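Local coordinates for uncharacterized protein (Staphylococcus aureus subsp. aureus Mu50, PDB 4QXZ) that is of unknown function but builds a beta-barrel core resembling type VI secretion system proteins, to which a pair of helices is attached, at residues A[80-85]-A[114-119]; A[27-32]-A[58-63]. One frame throughout, in Å; residues are numbered along the deposited sequence.

How the interactions relate
Both interactions lie in the buried interior of one beta-barrel, their centres about 8 Å apart, and each joins two strands that have a third between them: strand 96-107 in interaction 1, strand 45-51 in interaction 2. Their strands are neighbours in the sheet, 82-88 beside 23-32 and 111-121 beside 57-65, and probable backbone hydrogen bonds run from Phe116 N to Leu60 O and from Trp58 N to Cys118 O. Across both contacts the chemistry is apolar. Interaction 1 meets at a ring edge and a sulfur, interaction 2 over a ring face. Polar groups lie on the other side of strands 82-88 and 23-32, toward the C-terminal segment in interaction 1 and toward Glu40 in interaction 2.

Interaction 1 (A[80-85]-A[114-119]); sequences QLLDIR and IVFECH
The interior of the beta-barrel is filled here by Leu82 and Ile84 of one strand meeting Phe116 and Cys118 of another, with strand 96-107 running between the two. The backbones stay well apart, 9.0 Å from Ile84 CA to Cys118 CA, so the side chains have to bridge the gap. Ile84 does so with its longer branch: CG1 sits between the backbone N and the carbonyl carbon (chi1 69°), and the extended chain beyond it brings CD1 to 3.9 Å from Cys118 SG. A small, polarisable thiol suits this place beside a branched aliphatic chain. Leu82 reaches the aromatic ring instead, its CD1 lying at the ring edge, near the ring plane, 4.3 Å from Phe116 CE2. Phe116 also meets the ring of Phe29 and the side chain of Phe72 from helix 69-77, while Leu82 touches Tyr75 of the same helix.

Asp83 and Arg85, alternating with these two, turn to the other side of their strand and form a salt bridge. Arg85 grips the carboxylate end-on, NH1 to Asp83 OD1 at 3.1 Å and nearly straight (172°), NH2 to Asp83 OD2 at 2.9 Å. OD1 lies in the guanidinium plane, yet the nitrogen meets it from above the carboxylate plane, 73° out of it. Tyr121 OH of strand 111-121 donates to Asp83 OD1, while Lys158 N, donating to Asp83 OD2, and Ser155 O, accepting from Arg85 NH2, tie the strand to the C-terminal segment. Apolar groups meeting inside, with this ion pair on the strand's other face, are consistent with a closed beta-barrel core.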
ATOM      1  N   GLN A  80      23.475   3.210 -11.529  1.00 51.67           N
ATOM      2  CA  GLN A  80      23.907   3.527 -10.175  1.00 52.79           C
ATOM      3  C   GLN A  80      23.245   2.686  -9.104  1.00 49.24           C
ATOM      4  O   GLN A  80      22.028   2.601  -9.058  1.00 49.98           O
ATOM      5  CB  GLN A  80      23.541   4.976  -9.879  1.00 56.69           C
ATOM      6  CG  GLN A  80      24.083   5.475  -8.565  1.00 59.70           C
ATOM      7  CD  GLN A  80      25.569   5.634  -8.634  1.00 64.03           C
ATOM      8  OE1 GLN A  80      26.320   4.919  -7.968  1.00 67.02           O
ATOM      9  NE2 GLN A  80      26.012   6.554  -9.474  1.00 64.99           N
ATOM     10  N   LEU A  81      24.048   2.113  -8.219  1.00 50.09           N
ATOM     11  CA  LEU A  81      23.547   1.381  -7.055  1.00 51.64           C
ATOM     12  C   LEU A  81      23.227   2.389  -5.966  1.00 49.78           C
ATOM     13  O   LEU A  81      24.100   3.153  -5.548  1.00 48.10           O
ATOM     14  CB  LEU A  81      24.576   0.367  -6.560  1.00 54.91           C
ATOM     15  CG  LEU A  81      24.851  -0.750  -7.574  1.00 61.60           C
ATOM     16  CD1 LEU A  81      25.980  -1.680  -7.146  1.00 60.76           C
ATOM     17  CD2 LEU A  81      23.573  -1.549  -7.818  1.00 67.04           C
ATOM     18  N   LEU A  82      21.971   2.407  -5.532  1.00 44.02           N
ATOM     19  CA  LEU A  82      21.486   3.439  -4.607  1.00 44.09           C
ATOM     20  C   LEU A  82      21.121   2.823  -3.266  1.00 41.64           C
ATOM     21  O   LEU A  82      20.438   1.810  -3.222  1.00 49.42           O
ATOM     22  CB  LEU A  82      20.260   4.153  -5.192  1.00 41.67           C
ATOM     23  CG  LEU A  82      20.472   4.894  -6.510  1.00 39.64           C
ATOM     24  CD1 LEU A  82      19.142   5.340  -7.091  1.00 41.74           C
ATOM     25  CD2 LEU A  82      21.375   6.092  -6.309  1.00 38.98           C
ATOM     26  N   ASP A  83      21.605   3.428  -2.188  1.00 39.44           N
ATOM     27  CA  ASP A  83      21.324   2.984  -0.834  1.00 38.14           C
ATOM     28  C   ASP A  83      20.154   3.829  -0.311  1.00 35.29           C
ATOM     29  O   ASP A  83      20.294   5.027  -0.002  1.00 33.63           O
ATOM     30  CB  ASP A  83      22.565   3.157   0.047  1.00 36.09           C
ATOM     31  CG  ASP A  83      22.495   2.372   1.367  1.00 38.26           C
ATOM     32  OD1 ASP A  83      21.748   1.363   1.480  1.00 38.86           O
ATOM     33  OD2 ASP A  83      23.231   2.755   2.310  1.00 39.19           O
ATOM     34  N   ILE A  84      18.996   3.203  -0.222  1.00 34.12           N
ATOM     35  CA  ILE A  84      17.774   3.951   0.061  1.00 34.70           C
ATOM     36  C   ILE A  84      17.100   3.525   1.356  1.00 36.23           C
ATOM     37  O   ILE A  84      17.302   2.404   1.851  1.00 37.28           O
ATOM     38  CB  ILE A  84      16.759   3.865  -1.094  1.00 32.35           C
ATOM     39  CG1 ILE A  84      16.164   2.467  -1.225  1.00 32.00           C
ATOM     40  CG2 ILE A  84      17.403   4.279  -2.399  1.00 32.52           C
ATOM     41  CD1 ILE A  84      15.020   2.382  -2.235  1.00 30.07           C
ATOM     42  N   ARG A  85      16.332   4.465   1.898  1.00 35.89           N
ATOM     43  CA  ARG A  85      15.546   4.269   3.098  1.00 35.20           C
ATOM     44  C   ARG A  85      14.097   4.519   2.720  1.00 36.11           C
ATOM     45  O   ARG A  85      13.779   5.537   2.109  1.00 37.25           O
ATOM     46  CB  ARG A  85      15.954   5.269   4.166  1.00 33.70           C
ATOM     47  CG  ARG A  85      17.427   5.282   4.473  1.00 33.70           C
ATOM     48  CD  ARG A  85      17.869   4.005   5.174  1.00 33.68           C
ATOM     49  NE  ARG A  85      19.321   3.928   5.242  1.00 31.46           N
ATOM     50  CZ  ARG A  85      20.110   3.319   4.361  1.00 32.35           C
ATOM     51  NH1 ARG A  85      19.620   2.691   3.294  1.00 34.46           N
ATOM     52  NH2 ARG A  85      21.419   3.349   4.552  1.00 33.66           N
ATOM     53  N   ILE A 114       8.853   7.315 -10.852  1.00 45.89           N
ATOM     54  CA  ILE A 114      10.057   6.506 -10.911  1.00 44.78           C
ATOM     55  C   ILE A 114       9.824   5.163 -10.265  1.00 44.62           C
ATOM     56  O   ILE A 114       9.402   5.098  -9.107  1.00 46.47           O
ATOM     57  CB  ILE A 114      11.233   7.179 -10.182  1.00 44.49           C
ATOM     58  CG1 ILE A 114      11.356   8.643 -10.600  1.00 41.75           C
ATOM     59  CG2 ILE A 114      12.525   6.436 -10.475  1.00 42.71           C
ATOM     60  CD1 ILE A 114      12.266   9.440  -9.707  1.00 42.74           C
ATOM     61  N   VAL A 115      10.127   4.107 -11.017  1.00 44.39           N
ATOM     62  CA  VAL A 115      10.104   2.732 -10.531  1.00 42.84           C
ATOM     63  C   VAL A 115      11.539   2.309 -10.211  1.00 40.48           C
ATOM     64  O   VAL A 115      12.437   2.511 -11.030  1.00 39.12           O
ATOM     65  CB  VAL A 115       9.499   1.804 -11.608  1.00 47.07           C
ATOM     66  CG1 VAL A 115       9.624   0.330 -11.216  1.00 48.43           C
ATOM     67  CG2 VAL A 115       8.034   2.165 -11.856  1.00 46.50           C
ATOM     68  N   PHE A 116      11.759   1.738  -9.027  1.00 39.34           N
ATOM     69  CA  PHE A 116      13.082   1.196  -8.650  1.00 39.02           C
ATOM     70  C   PHE A 116      13.017  -0.293  -8.477  1.00 40.21           C
ATOM     71  O   PHE A 116      12.021  -0.798  -7.990  1.00 41.09           O
ATOM     72  CB  PHE A 116      13.566   1.742  -7.304  1.00 38.29           C
ATOM     73  CG  PHE A 116      13.602   3.234  -7.225  1.00 36.59           C
ATOM     74  CD1 PHE A 116      12.440   3.954  -7.064  1.00 37.13           C
ATOM     75  CD2 PHE A 116      14.799   3.908  -7.294  1.00 36.02           C
ATOM     76  CE1 PHE A 116      12.474   5.325  -6.990  1.00 38.61           C
ATOM     77  CE2 PHE A 116      14.851   5.273  -7.225  1.00 34.71           C
ATOM     78  CZ  PHE A 116      13.684   5.988  -7.072  1.00 38.06           C
ATOM     79  N   GLU A 117      14.106  -0.980  -8.818  1.00 44.42           N
ATOM     80  CA  GLU A 117      14.277  -2.399  -8.491  1.00 46.64           C
ATOM     81  C   GLU A 117      15.032  -2.520  -7.164  1.00 43.71           C
ATOM     82  O   GLU A 117      16.182  -2.125  -7.071  1.00 42.63           O
ATOM     83  CB  GLU A 117      15.057  -3.109  -9.602  1.00 53.74           C
ATOM     84  CG  GLU A 117      15.114  -4.629  -9.455  1.00 60.33           C
ATOM     85  CD  GLU A 117      16.214  -5.272 -10.309  1.00 68.52           C
ATOM     86  OE1 GLU A 117      16.235  -5.010 -11.540  1.00 70.46           O
ATOM     87  OE2 GLU A 117      17.051  -6.041  -9.752  1.00 64.60           O
ATOM     88  N   CYS A 118      14.393  -3.092  -6.153  1.00 39.93           N
ATOM     89  CA  CYS A 118      14.906  -3.054  -4.807  1.00 39.97           C
ATOM     90  C   CYS A 118      15.169  -4.442  -4.269  1.00 40.76           C
ATOM     91  O   CYS A 118      14.458  -5.384  -4.606  1.00 44.17           O
ATOM     92  CB  CYS A 118      13.897  -2.339  -3.901  1.00 41.91           C
ATOM     93  SG  CYS A 118      13.608  -0.622  -4.375  1.00 43.07           S
ATOM     94  N   HIS A 119      16.205  -4.550  -3.445  1.00 41.34           N
ATOM     95  CA  HIS A 119      16.522  -5.763  -2.701  1.00 46.39           C
ATOM     96  C   HIS A 119      16.720  -5.365  -1.242  1.00 41.42           C
ATOM     97  O   HIS A 119      17.547  -4.513  -0.933  1.00 39.70           O
ATOM     98  CB  HIS A 119      17.800  -6.410  -3.263  1.00 54.89           C
ATOM     99  CG  HIS A 119      17.832  -6.468  -4.766  1.00 66.04           C
ATOM    100  ND1 HIS A 119      16.890  -7.162  -5.502  1.00 68.48           N
ATOM    101  CD2 HIS A 119      18.675  -5.906  -5.667  1.00 70.23           C
ATOM    102  CE1 HIS A 119      17.154  -7.026  -6.789  1.00 70.59           C
ATOM    103  NE2 HIS A 119      18.233  -6.273  -6.917  1.00 72.11           N
TER

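Interaction 2 (A[27-32]-A[58-63]); sequences VRFQIV and WLLEIV
Glu40 OE1 is gripped twice from one side of strand 23-32, by Arg28 NH2 in a salt bridge and by Gln30 NE2 in a hydrogen bond, whereas Phe29, between those two residues, turns to the barrel interior to meet Leu60 and Ile62. Long polar side chains suit the first side, a flat hydrophobic ring the second. Phe29 holds its ring out toward strand 57-65 because chi1 of 179° swings CG directly away from the backbone N. Ile62 comes over one face: its CD1 lies 4.1 Å from the Phe29 ring centroid and 20° off the normal, a CH-pi contact. The methyl is shifted toward the rim, where CD1 of Ile62 is 3.8 Å from Phe29 CD2, and the two side chains cross at about a right angle. Leu60 comes obliquely to the CD1-CE1 bond, from the same side of the ring plane as Ile62, its CD2 3.6 Å from Phe29 CE1.

Around this group, Leu43 touches both Phe29 and Ile62, and Phe116 of strand 111-121 also touches Leu60 and Ile62. Earlier on strand 23-32, Val27 and Arg28 both face Val87 in a classic beta bulge. Between the two segments there is no hydrogen bond: methyls against an aromatic ring imply cohesion by dispersion and by exclusion of water, with the fit set by shape rather than by directed bonds.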
ATOM      1  N   VAL A  27       5.576   6.264   2.511  1.00 42.81           N
ATOM      2  CA  VAL A  27       5.348   7.647   2.938  1.00 45.21           C
ATOM      3  C   VAL A  27       6.605   8.521   3.120  1.00 46.43           C
ATOM      4  O   VAL A  27       6.484   9.734   3.309  1.00 47.00           O
ATOM      5  CB  VAL A  27       4.486   7.694   4.209  1.00 46.23           C
ATOM      6  CG1 VAL A  27       3.065   7.285   3.864  1.00 45.38           C
ATOM      7  CG2 VAL A  27       5.065   6.789   5.284  1.00 47.45           C
ATOM      8  N   ARG A  28       7.797   7.924   3.067  1.00 45.29           N
ATOM      9  CA  ARG A  28       9.040   8.704   3.007  1.00 43.28           C
ATOM     10  C   ARG A  28      10.109   8.006   2.207  1.00 39.75           C
ATOM     11  O   ARG A  28      10.237   6.772   2.230  1.00 35.25           O
ATOM     12  CB  ARG A  28       9.595   9.012   4.394  1.00 45.89           C
ATOM     13  CG  ARG A  28       8.664   9.845   5.251  1.00 48.14           C
ATOM     14  CD  ARG A  28       9.234  10.034   6.633  1.00 48.71           C
ATOM     15  NE  ARG A  28      10.419  10.876   6.627  1.00 50.46           N
ATOM     16  CZ  ARG A  28      11.076  11.223   7.724  1.00 50.80           C
ATOM     17  NH1 ARG A  28      10.674  10.790   8.916  1.00 50.02           N
ATOM     18  NH2 ARG A  28      12.138  11.999   7.627  1.00 51.58           N
ATOM     19  N   PHE A  29      10.904   8.813   1.520  1.00 37.88           N
ATOM     20  CA  PHE A  29      11.928   8.281   0.646  1.00 36.90           C
ATOM     21  C   PHE A  29      13.203   9.052   0.845  1.00 34.42           C
ATOM     22  O   PHE A  29      13.185  10.276   0.816  1.00 38.00           O
ATOM     23  CB  PHE A  29      11.487   8.393  -0.800  1.00 34.76           C
ATOM     24  CG  PHE A  29      12.510   7.887  -1.768  1.00 38.23           C
ATOM     25  CD1 PHE A  29      12.841   6.536  -1.796  1.00 41.08           C
ATOM     26  CD2 PHE A  29      13.147   8.748  -2.643  1.00 37.72           C
ATOM     27  CE1 PHE A  29      13.801   6.059  -2.674  1.00 42.95           C
ATOM     28  CE2 PHE A  29      14.090   8.281  -3.536  1.00 39.45           C
ATOM     29  CZ  PHE A  29      14.422   6.935  -3.557  1.00 41.42           C
ATOM     30  N   GLN A  30      14.308   8.343   1.047  1.00 32.70           N
ATOM     31  CA  GLN A  30      15.600   8.993   1.213  1.00 34.05           C
ATOM     32  C   GLN A  30      16.686   8.234   0.476  1.00 35.68           C
ATOM     33  O   GLN A  30      16.589   7.004   0.304  1.00 36.41           O
ATOM     34  CB  GLN A  30      15.980   9.042   2.685  1.00 34.29           C
ATOM     35  CG  GLN A  30      14.951   9.667   3.609  1.00 35.73           C
ATOM     36  CD  GLN A  30      15.349   9.553   5.070  1.00 37.60           C
ATOM     37  OE1 GLN A  30      15.976   8.575   5.475  1.00 35.25           O
ATOM     38  NE2 GLN A  30      14.993  10.562   5.871  1.00 39.34           N
ATOM     39  N   ILE A  31      17.731   8.961   0.076  1.00 35.84           N
ATOM     40  CA  ILE A  31      18.932   8.370  -0.531  1.00 34.37           C
ATOM     41  C   ILE A  31      20.123   8.805   0.292  1.00 36.89           C
ATOM     42  O   ILE A  31      20.251   9.999   0.663  1.00 33.71           O
ATOM     43  CB  ILE A  31      19.136   8.811  -1.984  1.00 37.54           C
ATOM     44  CG1 ILE A  31      17.861   8.514  -2.798  1.00 39.63           C
ATOM     45  CG2 ILE A  31      20.350   8.105  -2.602  1.00 38.28           C
ATOM     46  CD1 ILE A  31      18.059   8.478  -4.298  1.00 41.07           C
ATOM     47  N   VAL A  32      20.956   7.838   0.614  1.00 36.61           N
ATOM     48  CA  VAL A  32      22.095   8.031   1.468  1.00 36.68           C
ATOM     49  C   VAL A  32      23.386   7.771   0.744  1.00 38.65           C
ATOM     50  O   VAL A  32      23.522   6.788   0.076  1.00 39.93           O
ATOM     51  CB  VAL A  32      22.023   7.075   2.638  1.00 37.76           C
ATOM     52  CG1 VAL A  32      23.007   7.455   3.704  1.00 37.46           C
ATOM     53  CG2 VAL A  32      20.652   7.106   3.219  1.00 38.42           C
ATOM     54  N   TRP A  58      11.822  -6.377  -4.517  1.00 45.79           N
ATOM     55  CA  TRP A  58      10.712  -5.469  -4.267  1.00 46.27           C
ATOM     56  C   TRP A  58      10.681  -4.402  -5.346  1.00 45.01           C
ATOM     57  O   TRP A  58      11.708  -4.102  -5.956  1.00 41.30           O
ATOM     58  CB  TRP A  58      10.856  -4.780  -2.914  1.00 47.28           C
ATOM     59  CG  TRP A  58      10.977  -5.664  -1.746  1.00 46.79           C
ATOM     60  CD1 TRP A  58      11.962  -6.553  -1.493  1.00 45.40           C
ATOM     61  CD2 TRP A  58      10.091  -5.709  -0.619  1.00 52.13           C
ATOM     62  NE1 TRP A  58      11.740  -7.178  -0.286  1.00 46.23           N
ATOM     63  CE2 TRP A  58      10.596  -6.680   0.271  1.00 49.76           C
ATOM     64  CE3 TRP A  58       8.906  -5.032  -0.282  1.00 54.17           C
ATOM     65  CZ2 TRP A  58       9.968  -6.987   1.486  1.00 53.06           C
ATOM     66  CZ3 TRP A  58       8.281  -5.329   0.930  1.00 56.30           C
ATOM     67  CH2 TRP A  58       8.818  -6.301   1.801  1.00 57.40           C
ATOM     68  N   LEU A  59       9.504  -3.823  -5.566  1.00 46.05           N
ATOM     69  CA  LEU A  59       9.328  -2.795  -6.585  1.00 48.52           C
ATOM     70  C   LEU A  59       8.789  -1.562  -5.908  1.00 45.51           C
ATOM     71  O   LEU A  59       7.764  -1.638  -5.238  1.00 44.09           O
ATOM     72  CB  LEU A  59       8.350  -3.272  -7.653  1.00 53.20           C
ATOM     73  CG  LEU A  59       8.539  -2.727  -9.072  1.00 58.70           C
ATOM     74  CD1 LEU A  59       9.948  -2.984  -9.602  1.00 59.34           C
ATOM     75  CD2 LEU A  59       7.504  -3.362  -9.994  1.00 61.80           C
ATOM     76  N   LEU A  60       9.501  -0.445  -6.051  1.00 44.19           N
ATOM     77  CA  LEU A  60       9.091   0.819  -5.439  1.00 43.05           C
ATOM     78  C   LEU A  60       8.697   1.749  -6.559  1.00 41.48           C
ATOM     79  O   LEU A  60       9.467   1.934  -7.504  1.00 41.13           O
ATOM     80  CB  LEU A  60      10.228   1.441  -4.617  1.00 43.63           C
ATOM     81  CG  LEU A  60      10.060   2.903  -4.119  1.00 43.44           C
ATOM     82  CD1 LEU A  60       8.978   2.984  -3.062  1.00 40.02           C
ATOM     83  CD2 LEU A  60      11.361   3.506  -3.585  1.00 42.35           C
ATOM     84  N   GLU A  61       7.489   2.301  -6.466  1.00 43.47           N
ATOM     85  CA  GLU A  61       7.031   3.335  -7.400  1.00 45.65           C
ATOM     86  C   GLU A  61       6.698   4.586  -6.611  1.00 44.47           C
ATOM     87  O   GLU A  61       5.909   4.527  -5.662  1.00 44.40           O
ATOM     88  CB  GLU A  61       5.809   2.876  -8.193  1.00 49.68           C
ATOM     89  CG  GLU A  61       5.495   3.784  -9.390  1.00 57.28           C
ATOM     90  CD  GLU A  61       4.388   3.256 -10.315  1.00 60.52           C
ATOM     91  OE1 GLU A  61       4.345   2.040 -10.577  1.00 58.72           O
ATOM     92  OE2 GLU A  61       3.563   4.072 -10.799  1.00 65.03           O
ATOM     93  N   ILE A  62       7.316   5.704  -6.988  1.00 39.80           N
ATOM     94  CA  ILE A  62       7.056   6.978  -6.329  1.00 39.95           C
ATOM     95  C   ILE A  62       6.768   8.054  -7.349  1.00 40.11           C
ATOM     96  O   ILE A  62       7.190   7.958  -8.502  1.00 39.51           O
ATOM     97  CB  ILE A  62       8.250   7.456  -5.466  1.00 40.32           C
ATOM     98  CG1 ILE A  62       9.530   7.567  -6.306  1.00 39.78           C
ATOM     99  CG2 ILE A  62       8.475   6.517  -4.303  1.00 40.38           C
ATOM    100  CD1 ILE A  62      10.710   8.118  -5.551  1.00 40.20           C
ATOM    101  N   VAL A  63       6.070   9.088  -6.903  1.00 41.13           N
ATOM    102  CA  VAL A  63       5.865  10.282  -7.710  1.00 44.30           C
ATOM    103  C   VAL A  63       6.479  11.470  -6.988  1.00 44.80           C
ATOM    104  O   VAL A  63       6.172  11.716  -5.830  1.00 44.74           O
ATOM    105  CB  VAL A  63       4.372  10.541  -7.963  1.00 48.41           C
ATOM    106  CG1 VAL A  63       4.177  11.801  -8.814  1.00 49.78           C
ATOM    107  CG2 VAL A  63       3.744   9.321  -8.642  1.00 48.42           C
TER